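PDB 3DR5: putative O-Methyltransferase from Corynebacterium glutamicum, which is probably an S-adenosyl-L-methionine-dependent O-methyltransferase, although its substrate is unknown. Local coordinates for residues Q43-L48 / L132-V137; P35-M40 / A67-L72. All blocks are in the same frame, centred on the assembly; numbering follows the deposited sequence.

Interaction 1 of 2, residues Q43-L48 / L132-V137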
loop_
_atom_site.group_PDB
_atom_site.type_symbol
_atom_site.label_atom_id
_atom_site.label_comp_id
_atom_site.label_asym_id
_atom_site.label_seq_id
_atom_site.Cartn_x
_atom_site.Cartn_y
_atom_site.Cartn_z
ATOM N N GLN A 43 3.754 8.517 -1.335
ATOM C CA GLN A 43 3.014 8.357 -0.078
ATOM C C GLN A 43 2.868 6.856 0.234
ATOM O O GLN A 43 3.042 6.432 1.385
ATOM C CB GLN A 43 1.634 9.050 -0.187
ATOM C CG GLN A 43 1.739 10.576 -0.179
ATOM C CD GLN A 43 0.411 11.272 -0.431
ATOM O OE1 GLN A 43 -0.653 10.657 -0.346
ATOM N NE2 GLN A 43 0.467 12.566 -0.742
ATOM N N LEU A 44 2.555 6.053 -0.786
ATOM C CA LEU A 44 2.454 4.606 -0.597
ATOM C C LEU A 44 3.833 4.053 -0.172
ATOM O O LEU A 44 3.904 3.094 0.606
ATOM C CB LEU A 44 1.993 3.901 -1.879
ATOM C CG LEU A 44 2.064 2.366 -1.793
ATOM C CD1 LEU A 44 1.226 1.879 -0.615
ATOM C CD2 LEU A 44 1.573 1.741 -3.096
ATOM N N LEU A 45 4.927 4.633 -0.679
ATOM C CA LEU A 45 6.267 4.164 -0.293
ATOM C C LEU A 45 6.482 4.449 1.206
ATOM O O LEU A 45 7.040 3.630 1.931
ATOM C CB LEU A 45 7.366 4.843 -1.146
ATOM C CG LEU A 45 7.379 4.412 -2.625
ATOM C CD1 LEU A 45 8.539 5.097 -3.349
ATOM C CD2 LEU A 45 7.520 2.883 -2.727
ATOM N N THR A 46 6.028 5.608 1.666
ATOM C CA THR A 46 6.145 5.968 3.078
ATOM C C THR A 46 5.330 4.982 3.927
ATOM O O THR A 46 5.761 4.573 4.998
ATOM C CB THR A 46 5.609 7.390 3.321
ATOM O OG1 THR A 46 6.303 8.303 2.467
ATOM C CG2 THR A 46 5.809 7.806 4.762
ATOM N N THR A 47 4.149 4.608 3.438
ATOM C CA THR A 47 3.269 3.679 4.141
ATOM C C THR A 47 3.918 2.313 4.315
ATOM O O THR A 47 3.875 1.735 5.402
ATOM C CB THR A 47 1.938 3.485 3.382
ATOM O OG1 THR A 47 1.256 4.740 3.274
ATOM C CG2 THR A 47 1.041 2.481 4.113
ATOM N N LEU A 48 4.521 1.795 3.247
ATOM C CA LEU A 48 5.170 0.491 3.321
ATOM C C LEU A 48 6.429 0.546 4.174
ATOM O O LEU A 48 6.742 -0.408 4.892
ATOM C CB LEU A 48 5.505 -0.025 1.917
ATOM C CG LEU A 48 4.274 -0.302 1.034
ATOM C CD1 LEU A 48 4.720 -0.756 -0.360
ATOM C CD2 LEU A 48 3.394 -1.371 1.694
ATOM N N LEU A 132 12.164 -3.787 2.705
ATOM C CA LEU A 132 11.568 -3.077 1.579
ATOM C C LEU A 132 12.582 -2.802 0.476
ATOM O O LEU A 132 13.692 -2.332 0.733
ATOM C CB LEU A 132 10.960 -1.747 2.064
ATOM C CG LEU A 132 10.408 -0.744 1.036
ATOM C CD1 LEU A 132 9.143 -1.308 0.394
ATOM C CD2 LEU A 132 10.107 0.597 1.708
ATOM N N VAL A 133 12.196 -3.105 -0.756
ATOM C CA VAL A 133 13.054 -2.859 -1.895
ATOM C C VAL A 133 12.231 -2.193 -2.998
ATOM O O VAL A 133 11.203 -2.714 -3.435
ATOM C CB VAL A 133 13.689 -4.175 -2.426
ATOM C CG1 VAL A 133 14.566 -3.885 -3.649
ATOM C CG2 VAL A 133 14.519 -4.828 -1.321
ATOM N N PHE A 134 12.679 -1.021 -3.422
ATOM C CA PHE A 134 12.028 -0.283 -4.489
ATOM C C PHE A 134 12.944 -0.365 -5.703
ATOM O O PHE A 134 14.152 -0.093 -5.619
ATOM C CB PHE A 134 11.831 1.195 -4.126
ATOM C CG PHE A 134 11.354 2.031 -5.281
ATOM C CD1 PHE A 134 10.001 2.111 -5.592
ATOM C CD2 PHE A 134 12.272 2.712 -6.081
ATOM C CE1 PHE A 134 9.566 2.849 -6.703
ATOM C CE2 PHE A 134 11.852 3.449 -7.193
ATOM C CZ PHE A 134 10.495 3.524 -7.502
ATOM N N GLY A 135 12.365 -0.753 -6.832
ATOM C CA GLY A 135 13.141 -0.850 -8.050
ATOM C C GLY A 135 12.574 -0.047 -9.212
ATOM O O GLY A 135 11.379 -0.114 -9.513
ATOM N N GLN A 136 13.425 0.763 -9.828
ATOM C CA GLN A 136 13.035 1.532 -10.999
ATOM C C GLN A 136 14.032 1.078 -12.070
ATOM O O GLN A 136 15.140 1.609 -12.190
ATOM C CB GLN A 136 13.165 3.047 -10.775
ATOM C CG GLN A 136 12.807 3.845 -12.021
ATOM C CD GLN A 136 11.336 4.205 -12.100
ATOM O OE1 GLN A 136 10.626 3.785 -13.015
ATOM N NE2 GLN A 136 10.869 4.991 -11.140
ATOM N N VAL A 137 13.629 0.092 -12.857
ATOM C CA VAL A 137 14.493 -0.472 -13.888
ATOM C C VAL A 137 13.774 -0.597 -15.225
ATOM O O VAL A 137 12.582 -0.289 -15.332
ATOM C CB VAL A 137 15.000 -1.876 -13.460
ATOM C CG1 VAL A 137 15.766 -1.775 -12.145
ATOM C CG2 VAL A 137 13.816 -2.837 -13.286
#
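The ring of Phe134 takes Leu45 obliquely, and both leucine methyls lie on the same side of the ring plane. Leu45 CD2 comes to 3.9 Å from Phe134 CD1, and Leu45 CD1 to 4.0 Å from that same ring atom. The two side chains cross at about a right angle. Val160 of the neighbouring strand 157-161 touches Phe134 as well. This is the helix-on-sheet packing of a Rossmann-like methyltransferase fold. Helix 39-51 runs nearly antiparallel to the inner strand 130-135, at 158° between the local axes and 10.2 Å at their closest. One turn further along the helix, Leu48 CB meets Leu132 CD1 at 4.1 Å. Leu132 has CG anti to its own N (chi1 173°), with its CD1 methyl turned to the helix. No hydrogen bond crosses; the side chains that meet are apolar, and all four touching residues are buried. Another side of the helix meets the second subunit, where Gln43 OE1 accepts a hydrogen bond from Arg200 N of that chain. Within the helix, Gln43 O accepts two bonds: one from Thr47 N at 3.0 Å, and one from Thr47 OG1 at 3.1 Å, which sits above the carbonyl plane.

Interaction 2 of 2, residues P35-M40 / A67-L72; sequences PAPDEM and AGLVGL
Ala36 and Leu69 form the tight part of this contact. Ala36 CB lies only 3.4 Å from Leu69 CD2, closer than carbons usually pack. The same methyl reaches the backbone of the next residue, with Leu69 CD2 at 3.9 Å from Pro37 O. Leu69 gets there with an extended first torsion: CG is anti to the backbone N (chi1 173°), and CD2 points at the loop. That carbonyl oxygen, Pro37 O, also accepts a hydrogen bond from Arg26 NH2 of helix 20-31. Beside this spot the packing is easier. The Pro37 ring crosses the Val70 side chain at about a right angle, and Pro37 CD and CG both lie at a wider 4.0 Å from Val70 CG2. The solvent side is that of the loop: Ala36 and Pro37 stay partly exposed, while Leu69 and Val70 on the helix are buried. No hydrogen bond joins the two segments. After the loop, Asp38 turns away from helix 67-77 and is the N-cap of helix 39-51; its OD1 bonds Thr41 OG1. Glu39 also starts away from helix 67-77, but its OE1 bonds Tyr73 OH there. The contact packs the entry to helix 39-51 against the helix that follows strand 59-63, the first strand-helix unit of a Rossmann-like methyltransferase fold.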
loop_
_atom_site.group_PDB
_atom_site.type_symbol
_atom_site.label_atom_id
_atom_site.label_comp_id
_atom_site.label_asym_id
_atom_site.label_seq_id
_atom_site.Cartn_x
_atom_site.Cartn_y
_atom_site.Cartn_z
ATOM N N PRO A 35 13.347 9.371 -14.095
ATOM C CA PRO A 35 12.035 8.770 -13.826
ATOM C C PRO A 35 11.702 9.012 -12.353
ATOM O O PRO A 35 12.374 8.482 -11.464
ATOM C CB PRO A 35 12.251 7.280 -14.104
ATOM C CG PRO A 35 13.578 7.204 -14.834
ATOM C CD PRO A 35 14.377 8.341 -14.301
ATOM N N ALA A 36 10.655 9.796 -12.100
ATOM C CA ALA A 36 10.264 10.130 -10.731
ATOM C C ALA A 36 8.815 9.795 -10.395
ATOM O O ALA A 36 7.896 10.414 -10.929
ATOM C CB ALA A 36 10.512 11.609 -10.473
ATOM N N PRO A 37 8.600 8.827 -9.492
ATOM C CA PRO A 37 7.246 8.429 -9.088
ATOM C C PRO A 37 6.486 9.656 -8.607
ATOM O O PRO A 37 7.067 10.515 -7.937
ATOM C CB PRO A 37 7.494 7.443 -7.943
ATOM C CG PRO A 37 8.849 6.895 -8.229
ATOM C CD PRO A 37 9.627 8.083 -8.741
ATOM N N ASP A 38 5.194 9.734 -8.922
ATOM C CA ASP A 38 4.398 10.885 -8.499
ATOM C C ASP A 38 4.203 10.920 -6.981
ATOM O O ASP A 38 4.647 10.021 -6.264
ATOM C CB ASP A 38 3.040 10.921 -9.247
ATOM C CG ASP A 38 2.131 9.747 -8.911
ATOM O OD1 ASP A 38 2.592 8.782 -8.261
ATOM O OD2 ASP A 38 0.941 9.802 -9.305
ATOM N N GLU A 39 3.539 11.966 -6.498
ATOM C CA GLU A 39 3.317 12.143 -5.072
ATOM C C GLU A 39 2.544 11.022 -4.396
ATOM O O GLU A 39 2.843 10.663 -3.257
ATOM C CB GLU A 39 2.611 13.474 -4.821
ATOM C CG GLU A 39 2.193 13.723 -3.370
ATOM C CD GLU A 39 3.367 13.770 -2.406
ATOM O OE1 GLU A 39 4.425 14.311 -2.786
ATOM O OE2 GLU A 39 3.227 13.280 -1.262
HETATM N N MSE A 40 1.561 10.473 -5.100
HETATM C CA MSE A 40 0.735 9.406 -4.557
HETATM C C MSE A 40 1.520 8.106 -4.395
HETATM O O MSE A 40 1.337 7.381 -3.413
HETATM C CB MSE A 40 -0.510 9.189 -5.442
HETATM C CG MSE A 40 -1.637 10.217 -5.224
HETATM SE SE MSE A 40 -3.260 9.790 -6.250
HETATM C CE MSE A 40 -4.162 11.474 -6.167
ATOM N N ALA A 67 17.307 8.288 -6.608
ATOM C CA ALA A 67 17.214 7.751 -5.253
ATOM C C ALA A 67 16.911 8.804 -4.200
ATOM O O ALA A 67 16.435 8.481 -3.106
ATOM C CB ALA A 67 18.503 7.016 -4.898
ATOM N N GLY A 68 17.190 10.059 -4.535
ATOM C CA GLY A 68 16.957 11.139 -3.602
ATOM C C GLY A 68 15.485 11.384 -3.327
ATOM O O GLY A 68 15.075 11.530 -2.168
ATOM N N LEU A 69 14.690 11.440 -4.388
ATOM C CA LEU A 69 13.263 11.673 -4.242
ATOM C C LEU A 69 12.641 10.457 -3.545
ATOM O O LEU A 69 12.041 10.575 -2.483
ATOM C CB LEU A 69 12.618 11.904 -5.619
ATOM C CG LEU A 69 11.088 12.005 -5.636
ATOM C CD1 LEU A 69 10.624 13.248 -4.896
ATOM C CD2 LEU A 69 10.605 12.036 -7.070
ATOM N N VAL A 70 12.799 9.288 -4.151
ATOM C CA VAL A 70 12.279 8.041 -3.596
ATOM C C VAL A 70 12.712 7.822 -2.140
ATOM O O VAL A 70 11.880 7.496 -1.286
ATOM C CB VAL A 70 12.747 6.837 -4.453
ATOM C CG1 VAL A 70 12.446 5.512 -3.738
ATOM C CG2 VAL A 70 12.056 6.872 -5.800
ATOM N N GLY A 71 14.009 8.005 -1.885
ATOM C CA GLY A 71 14.579 7.815 -0.562
ATOM C C GLY A 71 13.980 8.672 0.527
ATOM O O GLY A 71 13.893 8.251 1.685
ATOM N N LEU A 72 13.596 9.890 0.164
ATOM C CA LEU A 72 13.004 10.812 1.119
ATOM C C LEU A 72 11.641 10.294 1.582
ATOM O O LEU A 72 11.273 10.447 2.749
ATOM C CB LEU A 72 12.870 12.215 0.503
ATOM C CG LEU A 72 14.192 13.005 0.399
ATOM C CD1 LEU A 72 13.962 14.302 -0.377
ATOM C CD2 LEU A 72 14.723 13.326 1.800
#

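In the fold
Interactions 1 and 2 lie about 9 Å apart, centre to centre, and form one continuous apolar layer. Their segments alternate along the chain: 35-40, 43-48, 67-72, then 132-137. Both use helix 39-51, interaction 2 at the loop leading into it and interaction 1 further along. They meet at the Phe134 ring, where Val70 CG1 lies 3.7 Å from Phe134 CD2 and Pro37 CG lies 3.8 Å from Phe134 CZ. Leu45 also touches Val70. Helices 39-51 and 67-77 are thus packed together on the same side of the sheet, over strand 130-135. The two contacts join the helix at the subunit interface to the centre of the Rossmann-like core.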